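Local coordinates for protein AxyAgu115A (Amphibacillus xylanus NBRC 15112, PDB 6NPS) that probably hydrolyses alpha-linked glucuronic acid side groups from xylan, as an alpha-glucuronidase of glycoside hydrolase family 115, at residues M197-F202 with V232-E237. The protein carries 3 engineered substitutions. Sequence-based numbering, arbitrary orientation.
Sequences MYDHVF and VELADE
The ring of Phe-202 reaches across to pack on Leu-234 and Ala-235, between two neighbouring helices of the TIM-barrel-type domain of this family 115 enzyme. Helices 195-207 and 230-238 come before and after strand 212-214 in the chain, and here their short segments run roughly parallel, 26° apart, with axes 10.3 Å from each other. Phe-202 and Ala-235, which make the tight part, are both buried. CA of Ala-235 lies over one face of the ring, and its CB comes within 3.6 Å of CZ of Phe-202. CE2 of Phe-202 is closer still to the backbone N of Ala-235, at 3.5 Å, a van der Waals contact. Leu-234 CG meets the same ring at its edge, in plane, 3.8 Å from CE2. The bond from CA to CB of Phe-202 points toward the second helix, and chi1 of -60°, with CG anti to the carbonyl carbon, brings CE2 and CZ onto Ala-235; Leu-213 and Tyr-238 also pack against this side chain. Cut back to an alanine here, the side chain would probably leave a gap between the helices, with CB of Ala-235 and CG of Leu-234 losing the ring they pack on.

The other side is looser and partly exposed. There the Asp-199 and Leu-234 side chains cross at about a right angle, but the carboxylate's polar grip lies elsewhere: OD1 forms a salt bridge with Lys-38, and OD2 is hydrogen-bonded to the hydroxyl of Tyr-238. That same OD2 sits 3.8 Å from CD2 of Leu-234.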
# COMPACT_ATOMS: atom_id res chain seq x y z
N MET A 197 -42.25 -22.93 14.16
CA MET A 197 -41.46 -21.72 14.02
C MET A 197 -42.32 -20.56 13.52
O MET A 197 -42.28 -19.46 14.10
CB MET A 197 -40.29 -22.01 13.09
CG MET A 197 -39.31 -20.84 12.97
SD MET A 197 -39.82 -19.80 11.60
CE MET A 197 -38.98 -20.62 10.24
N TYR A 198 -43.16 -20.79 12.49
CA TYR A 198 -43.86 -19.68 11.87
C TYR A 198 -44.91 -19.07 12.78
O TYR A 198 -45.28 -17.91 12.57
CB TYR A 198 -44.53 -20.09 10.53
CG TYR A 198 -43.56 -19.83 9.37
CD1 TYR A 198 -43.25 -18.52 9.01
CD2 TYR A 198 -42.97 -20.86 8.69
CE1 TYR A 198 -42.35 -18.24 7.99
CE2 TYR A 198 -42.07 -20.62 7.65
CZ TYR A 198 -41.76 -19.30 7.31
OH TYR A 198 -40.88 -19.03 6.30
N ASP A 199 -45.40 -19.82 13.76
CA ASP A 199 -46.33 -19.25 14.72
C ASP A 199 -45.72 -18.03 15.42
O ASP A 199 -46.39 -17.01 15.60
CB ASP A 199 -46.76 -20.34 15.72
CG ASP A 199 -47.93 -19.90 16.59
OD1 ASP A 199 -47.75 -19.84 17.82
OD2 ASP A 199 -49.01 -19.59 16.04
N HIS A 200 -44.42 -18.09 15.75
CA HIS A 200 -43.76 -16.92 16.35
C HIS A 200 -43.60 -15.75 15.37
O HIS A 200 -43.69 -14.57 15.76
CB HIS A 200 -42.39 -17.33 16.88
CG HIS A 200 -42.44 -18.42 17.90
ND1 HIS A 200 -42.63 -18.17 19.25
CD2 HIS A 200 -42.32 -19.76 17.78
CE1 HIS A 200 -42.63 -19.31 19.91
NE2 HIS A 200 -42.44 -20.29 19.04
N VAL A 201 -43.30 -16.06 14.11
CA VAL A 201 -43.23 -15.04 13.06
C VAL A 201 -44.60 -14.38 12.89
O VAL A 201 -44.71 -13.15 12.79
CB VAL A 201 -42.75 -15.67 11.74
CG1 VAL A 201 -42.86 -14.69 10.58
CG2 VAL A 201 -41.35 -16.16 11.89
N PHE A 202 -45.66 -15.19 12.79
CA PHE A 202 -46.99 -14.62 12.61
C PHE A 202 -47.36 -13.73 13.80
O PHE A 202 -47.97 -12.67 13.62
CB PHE A 202 -48.04 -15.72 12.44
CG PHE A 202 -47.82 -16.63 11.23
CD1 PHE A 202 -47.16 -16.19 10.09
CD2 PHE A 202 -48.29 -17.93 11.26
CE1 PHE A 202 -46.97 -17.05 9.00
CE2 PHE A 202 -48.10 -18.81 10.17
CZ PHE A 202 -47.46 -18.36 9.04
N VAL A 232 -49.20 -22.69 5.54
CA VAL A 232 -50.24 -22.00 4.81
C VAL A 232 -51.54 -22.00 5.61
O VAL A 232 -52.24 -20.97 5.71
CB VAL A 232 -50.43 -22.69 3.45
CG1 VAL A 232 -51.58 -22.09 2.69
CG2 VAL A 232 -49.17 -22.59 2.66
N GLU A 233 -51.89 -23.15 6.17
CA GLU A 233 -53.16 -23.23 6.89
C GLU A 233 -53.12 -22.32 8.11
O GLU A 233 -54.09 -21.60 8.38
CB GLU A 233 -53.46 -24.67 7.29
CG GLU A 233 -53.71 -25.60 6.12
CD GLU A 233 -53.61 -27.10 6.49
OE1 GLU A 233 -54.08 -27.94 5.69
OE2 GLU A 233 -53.06 -27.44 7.56
N LEU A 234 -51.98 -22.27 8.82
CA LEU A 234 -51.86 -21.44 10.03
C LEU A 234 -51.92 -19.96 9.67
O LEU A 234 -52.60 -19.18 10.35
CB LEU A 234 -50.56 -21.78 10.77
CG LEU A 234 -50.34 -21.13 12.15
CD1 LEU A 234 -51.50 -21.51 13.09
CD2 LEU A 234 -49.00 -21.47 12.79
N ALA A 235 -51.20 -19.54 8.62
CA ALA A 235 -51.27 -18.14 8.21
C ALA A 235 -52.72 -17.73 7.93
O ALA A 235 -53.20 -16.68 8.39
CB ALA A 235 -50.40 -17.89 6.97
N ASP A 236 -53.42 -18.55 7.16
CA ASP A 236 -54.79 -18.26 6.78
C ASP A 236 -55.71 -18.21 8.00
O ASP A 236 -56.62 -17.38 8.05
CB ASP A 236 -55.25 -19.33 5.80
CG ASP A 236 -56.71 -19.18 5.43
OD1 ASP A 236 -57.02 -18.30 4.59
OD2 ASP A 236 -57.53 -19.95 5.98
N GLU A 237 -55.49 -19.08 8.98
CA GLU A 237 -56.25 -19.02 10.23
C GLU A 237 -56.06 -17.68 10.95
O GLU A 237 -57.02 -17.06 11.42
CB GLU A 237 -55.82 -20.18 11.13
CG GLU A 237 -56.67 -20.36 12.34
CD GLU A 237 -56.32 -21.61 13.13
OE1 GLU A 237 -55.17 -22.11 13.01
OE2 GLU A 237 -57.20 -22.09 13.88